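Local atomic coordinates of DNA mismatch repair protein MutL (Aquifex aeolicus VF5, PDB entry 6LZJ), a protein that probably binds and hydrolyses ATP through a GHKL-type ATPase domain, using the nucleotide to coordinate steps of DNA mismatch repair. Residues 60-65 / 114-119; 101-106 / 135-140. All blocks are in the same frame, centred on the assembly; numbering follows the deposited sequence.

Contact 1: 60-65 / 114-119; sequences DVEKVV and KEIEVE. With ACP (phosphomethylphosphonic acid adenylate ester), chain C.
I116 reaches out from strand 114-119 to meet V61, E62 and V65, packing segment 60-65 against the sheet of a GHKL (Bergerat-fold) ATPase. A branched isoleucine suits a strand position beneath a short helical turn. Its CB lies 4.0 Å from V61 CG1. The CG2 methyl is wedged between two valines, 3.8 Å from V61 CG1 and 3.9 Å from V65 CG2. With CG1 anti to the backbone N (chi1 -171°), the long branch sets its CD1 tip 3.8 Å from E62 CA. Cutting the side chain back to an alanine is likely to open a gap between V61 and V65 and leave E62 CA without the methyl it rests on. Farther along, V65 and V118 meet tip to tip, while V64, turned off to the side, brings CG1 to 3.3 Å from O4' of the nucleotide analogue. At the solvent side, the extended K114 crosses E62 at about a right angle. Its ammonium is hydrogen-bonded to P58 O, and its salt bridge to E62 is long, NZ to OE2 3.7 Å; a water bridges the two, accepting from K114 NZ and E62 N and lying 2.6 Å from E62 OE2.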
loop_
_atom_site.group_PDB
_atom_site.type_symbol
_atom_site.label_atom_id
_atom_site.label_comp_id
_atom_site.label_asym_id
_atom_site.label_seq_id
_atom_site.Cartn_x
_atom_site.Cartn_y
_atom_site.Cartn_z
ATOM N N ASP A 60 5.128 15.292 -19.491
ATOM C CA ASP A 60 5.203 13.844 -19.309
ATOM C C ASP A 60 3.874 13.181 -18.967
ATOM O O ASP A 60 3.812 11.944 -18.948
ATOM C CB ASP A 60 6.211 13.493 -18.201
ATOM C CG ASP A 60 7.636 13.873 -18.550
ATOM O OD1 ASP A 60 8.178 13.315 -19.531
ATOM O OD2 ASP A 60 8.228 14.711 -17.830
ATOM N N VAL A 61 2.808 13.954 -18.728
ATOM C CA VAL A 61 1.548 13.377 -18.250
ATOM C C VAL A 61 0.925 12.449 -19.295
ATOM O O VAL A 61 0.426 11.368 -18.963
ATOM C CB VAL A 61 0.578 14.501 -17.838
ATOM C CG1 VAL A 61 -0.857 13.945 -17.657
ATOM C CG2 VAL A 61 1.089 15.184 -16.582
ATOM N N GLU A 62 0.941 12.845 -20.573
ATOM C CA GLU A 62 0.352 11.981 -21.594
ATOM C C GLU A 62 1.178 10.718 -21.801
ATOM O O GLU A 62 0.624 9.653 -22.101
ATOM C CB GLU A 62 0.201 12.735 -22.914
ATOM C CG GLU A 62 -0.975 13.701 -22.946
ATOM C CD GLU A 62 -0.749 14.870 -23.893
ATOM O OE1 GLU A 62 -1.743 15.487 -24.324
ATOM O OE2 GLU A 62 0.420 15.175 -24.204
ATOM N N LYS A 63 2.493 10.819 -21.624
ATOM C CA LYS A 63 3.380 9.683 -21.845
ATOM C C LYS A 63 3.073 8.532 -20.890
ATOM O O LYS A 63 2.934 7.379 -21.311
ATOM C CB LYS A 63 4.832 10.144 -21.700
ATOM C CG LYS A 63 5.881 9.036 -21.752
ATOM C CD LYS A 63 6.221 8.514 -20.352
ATOM C CE LYS A 63 7.402 7.552 -20.354
ATOM N NZ LYS A 63 7.553 6.884 -19.023
ATOM N N VAL A 64 2.982 8.818 -19.590
ATOM C CA VAL A 64 2.977 7.735 -18.611
ATOM C C VAL A 64 1.709 6.898 -18.658
ATOM O O VAL A 64 1.644 5.863 -17.989
ATOM C CB VAL A 64 3.244 8.294 -17.198
ATOM C CG1 VAL A 64 4.618 8.946 -17.154
ATOM C CG2 VAL A 64 2.190 9.289 -16.786
ATOM N N VAL A 65 0.700 7.309 -19.423
ATOM C CA VAL A 65 -0.452 6.439 -19.644
ATOM C C VAL A 65 -0.170 5.430 -20.755
ATOM O O VAL A 65 -0.757 4.343 -20.758
ATOM C CB VAL A 65 -1.710 7.278 -19.922
ATOM C CG1 VAL A 65 -2.877 6.398 -20.358
ATOM C CG2 VAL A 65 -2.083 8.066 -18.678
ATOM N N LYS A 114 -2.041 19.265 -14.589
ATOM C CA LYS A 114 -2.604 18.784 -15.833
ATOM C C LYS A 114 -3.322 17.473 -15.547
ATOM O O LYS A 114 -2.816 16.651 -14.781
ATOM C CB LYS A 114 -1.486 18.588 -16.871
ATOM C CG LYS A 114 -1.973 18.179 -18.191
ATOM C CD LYS A 114 -0.814 18.075 -19.163
ATOM C CE LYS A 114 -1.258 17.750 -20.567
ATOM N NZ LYS A 114 -0.080 17.525 -21.456
ATOM N N GLU A 115 -4.470 17.266 -16.192
ATOM C CA GLU A 115 -5.289 16.068 -16.006
ATOM C C GLU A 115 -5.456 15.351 -17.343
ATOM O O GLU A 115 -5.716 15.991 -18.364
ATOM C CB GLU A 115 -6.659 16.457 -15.427
ATOM C CG GLU A 115 -7.597 15.275 -15.237
ATOM C CD GLU A 115 -8.973 15.733 -14.831
ATOM O OE1 GLU A 115 -9.868 15.786 -15.699
ATOM O OE2 GLU A 115 -9.141 16.095 -13.659
ATOM N N ILE A 116 -5.249 14.033 -17.359
ATOM C CA ILE A 116 -5.535 13.226 -18.537
ATOM C C ILE A 116 -6.679 12.264 -18.220
ATOM O O ILE A 116 -6.766 11.701 -17.119
ATOM C CB ILE A 116 -4.276 12.475 -19.017
ATOM C CG1 ILE A 116 -4.526 11.814 -20.374
ATOM C CG2 ILE A 116 -3.769 11.476 -17.959
ATOM C CD1 ILE A 116 -3.311 11.093 -20.933
ATOM N N GLU A 117 -7.563 12.072 -19.185
ATOM C CA GLU A 117 -8.725 11.222 -18.968
ATOM C C GLU A 117 -8.698 10.136 -20.031
ATOM O O GLU A 117 -8.488 10.426 -21.212
ATOM C CB GLU A 117 -10.045 12.004 -19.003
ATOM C CG GLU A 117 -11.208 11.174 -18.459
ATOM C CD GLU A 117 -12.569 11.860 -18.592
ATOM O OE1 GLU A 117 -12.613 13.031 -19.015
ATOM O OE2 GLU A 117 -13.590 11.212 -18.264
ATOM N N VAL A 118 -8.856 8.885 -19.592
ATOM C CA VAL A 118 -8.713 7.710 -20.449
ATOM C C VAL A 118 -9.865 6.769 -20.138
ATOM O O VAL A 118 -10.262 6.617 -18.976
ATOM C CB VAL A 118 -7.360 7.000 -20.233
ATOM C CG1 VAL A 118 -7.263 5.721 -21.073
ATOM C CG2 VAL A 118 -6.202 7.922 -20.569
ATOM N N GLU A 119 -10.408 6.138 -21.174
ATOM C CA GLU A 119 -11.400 5.092 -20.990
ATOM C C GLU A 119 -10.976 3.872 -21.784
ATOM O O GLU A 119 -10.906 3.928 -23.015
ATOM C CB GLU A 119 -12.787 5.546 -21.432
ATOM C CG GLU A 119 -13.832 4.502 -21.149
ATOM C CD GLU A 119 -15.143 4.774 -21.859
ATOM O OE1 GLU A 119 -15.393 4.135 -22.903
ATOM O OE2 GLU A 119 -15.916 5.629 -21.376
HETATM P PG ACP C . 6.329 -0.400 -12.484
HETATM O O1G ACP C . 5.156 0.278 -11.873
HETATM O O2G ACP C . 5.830 -1.502 -13.555
HETATM O O3G ACP C . 7.351 -1.020 -11.388
HETATM P PB ACP C . 6.595 2.424 -13.303
HETATM O O1B ACP C . 6.367 2.865 -11.923
HETATM O O2B ACP C . 7.822 3.260 -13.930
HETATM C C3B ACP C . 7.301 0.779 -13.424
HETATM P PA ACP C . 3.948 3.156 -13.988
HETATM O O1A ACP C . 3.560 2.625 -12.618
HETATM O O2A ACP C . 3.047 2.813 -15.137
HETATM O O3A ACP C . 5.405 2.547 -14.360
HETATM O "O5'" ACP C . 4.218 4.732 -13.858
HETATM C "C5'" ACP C . 4.839 5.290 -15.013
HETATM C "C4'" ACP C . 5.571 6.557 -14.627
HETATM O "O4'" ACP C . 4.619 7.530 -14.194
HETATM C "C3'" ACP C . 6.515 6.417 -13.456
HETATM O "O3'" ACP C . 7.810 5.962 -13.877
HETATM C "C2'" ACP C . 6.580 7.813 -12.920
HETATM O "O2'" ACP C . 7.545 8.550 -13.714
HETATM C "C1'" ACP C . 5.225 8.407 -13.274
HETATM N N9 ACP C . 4.326 8.396 -12.097
HETATM C C8 ACP C . 3.257 7.592 -11.967
HETATM N N7 ACP C . 2.623 7.848 -10.811
HETATM C C5 ACP C . 3.276 8.854 -10.221
HETATM C C6 ACP C . 3.106 9.636 -8.990
HETATM N N6 ACP C . 2.086 9.338 -8.121
HETATM N N1 ACP C . 3.994 10.599 -8.738
HETATM C C2 ACP C . 4.997 10.900 -9.595
HETATM N N3 ACP C . 5.240 10.239 -10.727
HETATM C C4 ACP C . 4.391 9.228 -11.091
HETATM O O HOH W 1 1.849 15.300 -22.023
#

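Contact 2: 101-106 / 135-140; sequences FKLRSR and TEVEVR. With ACP (phosphomethylphosphonic acid adenylate ester), chain C.
R104 lies alongside E136, both side chains pointing the same way, and crosses E138, so that one guanidinium nitrogen serves two carboxylates. Its CG stands between the backbone N and carbonyl carbon (chi1 62°), and a bend at chi3 swings the head over the neighbouring strand. NH1 lies 2.7 Å from E136 OE2 in a bent bond and 2.8 Å from E138 OE2 in a nearly straight one (177°). Both acceptors sit near the guanidinium plane, yet each is approached from above its own carboxylate plane; the E136 carboxylate stands nearly perpendicular to the guanidinium. Arginine suits this place because E115 claims NH2 as well, while R48 holds the other oxygen of E136, and the charges are thereby shared across strands. K102 and R104 form antiparallel hydrogen-bonded pairs with E138 and E136. On the opposite face F101, L103, V137 and V139 are apolar, and S105 and T135 carry its polar end: the F101 ring lies oblique to V137, CE2 3.6 Å from CG1, and L103 CD1 packs on V137 CG2 at 3.9 Å. S105 OG and T135 OG1, 2.8 Å apart, are hydrogen-bonded beside the adenine, whose N1 is 3.5 Å from T135 OG1. Helix 91-96 covers the face of F101, L103 and V139 through I95, S96 and L92, while strands 113-119 and 46-51 flank the pair within the mixed sheet.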
loop_
_atom_site.group_PDB
_atom_site.type_symbol
_atom_site.label_atom_id
_atom_site.label_comp_id
_atom_site.label_asym_id
_atom_site.label_seq_id
_atom_site.Cartn_x
_atom_site.Cartn_y
_atom_site.Cartn_z
ATOM N N PHE A 101 -10.578 6.305 -16.288
ATOM C CA PHE A 101 -9.324 6.598 -15.612
ATOM C C PHE A 101 -9.030 8.088 -15.706
ATOM O O PHE A 101 -8.975 8.646 -16.809
ATOM C CB PHE A 101 -8.194 5.774 -16.282
ATOM C CG PHE A 101 -6.783 6.062 -15.759
ATOM C CD1 PHE A 101 -6.020 7.088 -16.285
ATOM C CD2 PHE A 101 -6.204 5.209 -14.802
ATOM C CE1 PHE A 101 -4.729 7.331 -15.810
ATOM C CE2 PHE A 101 -4.906 5.429 -14.344
ATOM C CZ PHE A 101 -4.166 6.481 -14.843
ATOM N N LYS A 102 -8.779 8.730 -14.573
ATOM C CA LYS A 102 -8.247 10.081 -14.618
ATOM C C LYS A 102 -6.939 10.106 -13.851
ATOM O O LYS A 102 -6.812 9.464 -12.816
ATOM C CB LYS A 102 -9.217 11.085 -14.031
ATOM C CG LYS A 102 -10.497 11.186 -14.803
ATOM C CD LYS A 102 -11.363 12.290 -14.272
ATOM C CE LYS A 102 -12.601 12.436 -15.142
ATOM N NZ LYS A 102 -13.559 13.419 -14.563
ATOM N N LEU A 103 -5.951 10.800 -14.380
ATOM C CA LEU A 103 -4.773 11.131 -13.589
ATOM C C LEU A 103 -4.570 12.631 -13.678
ATOM O O LEU A 103 -4.537 13.180 -14.779
ATOM C CB LEU A 103 -3.534 10.395 -14.085
ATOM C CG LEU A 103 -2.180 10.752 -13.476
ATOM C CD1 LEU A 103 -1.272 9.493 -13.546
ATOM C CD2 LEU A 103 -1.500 11.870 -14.219
ATOM N N ARG A 104 -4.438 13.296 -12.542
ATOM C CA ARG A 104 -4.036 14.699 -12.540
ATOM C C ARG A 104 -2.735 14.826 -11.763
ATOM O O ARG A 104 -2.495 14.073 -10.799
ATOM C CB ARG A 104 -5.153 15.612 -11.974
ATOM C CG ARG A 104 -5.575 15.369 -10.512
ATOM C CD ARG A 104 -6.742 16.270 -10.165
ATOM N NE ARG A 104 -7.901 15.809 -10.917
ATOM C CZ ARG A 104 -8.757 14.908 -10.463
ATOM N NH1 ARG A 104 -8.562 14.360 -9.267
ATOM N NH2 ARG A 104 -9.794 14.535 -11.214
ATOM N N SER A 105 -1.862 15.710 -12.219
ATOM C CA SER A 105 -0.594 15.892 -11.525
ATOM C C SER A 105 -0.073 17.303 -11.690
ATOM O O SER A 105 -0.162 17.894 -12.770
ATOM C CB SER A 105 0.466 14.893 -12.022
ATOM O OG SER A 105 1.578 14.985 -11.134
ATOM N N ARG A 106 0.483 17.828 -10.611
ATOM C CA ARG A 106 1.142 19.118 -10.646
ATOM C C ARG A 106 2.592 18.900 -10.245
ATOM O O ARG A 106 2.888 18.410 -9.142
ATOM C CB ARG A 106 0.459 20.135 -9.752
ATOM C CG ARG A 106 1.138 21.496 -9.793
ATOM C CD ARG A 106 0.459 22.390 -8.789
ATOM N NE ARG A 106 1.323 23.493 -8.395
ATOM C CZ ARG A 106 0.953 24.371 -7.480
ATOM N NH1 ARG A 106 -0.243 24.223 -6.926
ATOM N NH2 ARG A 106 1.771 25.358 -7.113
ATOM N N THR A 135 0.110 14.246 -7.072
ATOM C CA THR A 135 -0.561 13.479 -8.111
ATOM C C THR A 135 -1.815 12.872 -7.517
ATOM O O THR A 135 -1.836 12.439 -6.356
ATOM C CB THR A 135 0.349 12.358 -8.661
ATOM O OG1 THR A 135 1.501 12.953 -9.225
ATOM C CG2 THR A 135 -0.329 11.545 -9.697
ATOM N N GLU A 136 -2.863 12.842 -8.312
ATOM C CA GLU A 136 -4.083 12.199 -7.849
ATOM C C GLU A 136 -4.620 11.346 -8.988
ATOM O O GLU A 136 -4.802 11.837 -10.100
ATOM C CB GLU A 136 -5.102 13.249 -7.412
ATOM C CG GLU A 136 -6.401 12.603 -6.899
ATOM C CD GLU A 136 -7.265 13.660 -6.222
ATOM O OE1 GLU A 136 -7.628 13.448 -5.060
ATOM O OE2 GLU A 136 -7.450 14.728 -6.844
ATOM N N VAL A 137 -4.830 10.058 -8.729
ATOM C CA VAL A 137 -5.317 9.134 -9.747
ATOM C C VAL A 137 -6.671 8.597 -9.313
ATOM O O VAL A 137 -6.849 8.220 -8.145
ATOM C CB VAL A 137 -4.313 7.982 -9.949
ATOM C CG1 VAL A 137 -4.752 7.111 -11.140
ATOM C CG2 VAL A 137 -2.891 8.557 -10.132
ATOM N N GLU A 138 -7.621 8.545 -10.267
ATOM C CA GLU A 138 -8.984 8.092 -10.011
ATOM C C GLU A 138 -9.324 7.009 -11.010
ATOM O O GLU A 138 -9.246 7.219 -12.234
ATOM C CB GLU A 138 -9.983 9.250 -10.128
ATOM C CG GLU A 138 -9.711 10.289 -9.073
ATOM C CD GLU A 138 -10.714 11.427 -9.058
ATOM O OE1 GLU A 138 -11.779 11.335 -9.715
ATOM O OE2 GLU A 138 -10.408 12.406 -8.361
ATOM N N VAL A 139 -9.662 5.838 -10.488
ATOM C CA VAL A 139 -9.895 4.653 -11.303
ATOM C C VAL A 139 -11.337 4.239 -11.033
ATOM O O VAL A 139 -11.661 3.830 -9.915
ATOM C CB VAL A 139 -8.931 3.520 -10.947
ATOM C CG1 VAL A 139 -9.220 2.287 -11.791
ATOM C CG2 VAL A 139 -7.496 3.961 -11.199
ATOM N N ARG A 140 -12.203 4.395 -12.036
ATOM C CA ARG A 140 -13.623 4.151 -11.862
ATOM C C ARG A 140 -14.077 2.999 -12.729
ATOM O O ARG A 140 -13.558 2.773 -13.836
ATOM C CB ARG A 140 -14.477 5.396 -12.226
ATOM C CG ARG A 140 -14.363 6.496 -11.204
ATOM C CD ARG A 140 -15.407 7.568 -11.485
ATOM N NE ARG A 140 -15.498 8.484 -10.339
ATOM C CZ ARG A 140 -16.305 8.312 -9.294
ATOM N NH1 ARG A 140 -17.119 7.260 -9.230
ATOM N NH2 ARG A 140 -16.297 9.199 -8.303
HETATM P PG ACP C . 6.329 -0.400 -12.484
HETATM O O1G ACP C . 5.156 0.278 -11.873
HETATM O O2G ACP C . 5.830 -1.502 -13.555
HETATM O O3G ACP C . 7.351 -1.020 -11.388
HETATM P PB ACP C . 6.595 2.424 -13.303
HETATM O O1B ACP C . 6.367 2.865 -11.923
HETATM O O2B ACP C . 7.822 3.260 -13.930
HETATM C C3B ACP C . 7.301 0.779 -13.424
HETATM P PA ACP C . 3.948 3.156 -13.988
HETATM O O1A ACP C . 3.560 2.625 -12.618
HETATM O O2A ACP C . 3.047 2.813 -15.137
HETATM O O3A ACP C . 5.405 2.547 -14.360
HETATM O "O5'" ACP C . 4.218 4.732 -13.858
HETATM C "C5'" ACP C . 4.839 5.290 -15.013
HETATM C "C4'" ACP C . 5.571 6.557 -14.627
HETATM O "O4'" ACP C . 4.619 7.530 -14.194
HETATM C "C3'" ACP C . 6.515 6.417 -13.456
HETATM O "O3'" ACP C . 7.810 5.962 -13.877
HETATM C "C2'" ACP C . 6.580 7.813 -12.920
HETATM O "O2'" ACP C . 7.545 8.550 -13.714
HETATM C "C1'" ACP C . 5.225 8.407 -13.274
HETATM N N9 ACP C . 4.326 8.396 -12.097
HETATM C C8 ACP C . 3.257 7.592 -11.967
HETATM N N7 ACP C . 2.623 7.848 -10.811
HETATM C C5 ACP C . 3.276 8.854 -10.221
HETATM C C6 ACP C . 3.106 9.636 -8.990
HETATM N N6 ACP C . 2.086 9.338 -8.121
HETATM N N1 ACP C . 3.994 10.599 -8.738
HETATM C C2 ACP C . 4.997 10.900 -9.595
HETATM N N3 ACP C . 5.240 10.239 -10.727
HETATM C C4 ACP C . 4.391 9.228 -11.091
HETATM O O HOH W 2 -12.692 13.560 -11.162
#

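The centres of the two contacts are about 8 Å apart, and both belong to the ATPase sheet, in which strand 100-106 runs between 113-119 and 134-140. Their segments alternate along the chain, 60-65, 101-106, 114-119 and then 135-140. The seam between them is direct: V118 O is 2.7 Å from F101 N, and I116 N is 2.8 Å from L103 O, both probable backbone hydrogen bonds. Contact 1 adds a helical segment to the apolar face that contact 2 builds, with V65 also touching F101 and V61 touching L103. Each reaches the bound nucleotide analogue, V64 at the ribose and T135 at the adenine, so one layer of sheet and cover frames its nucleoside end.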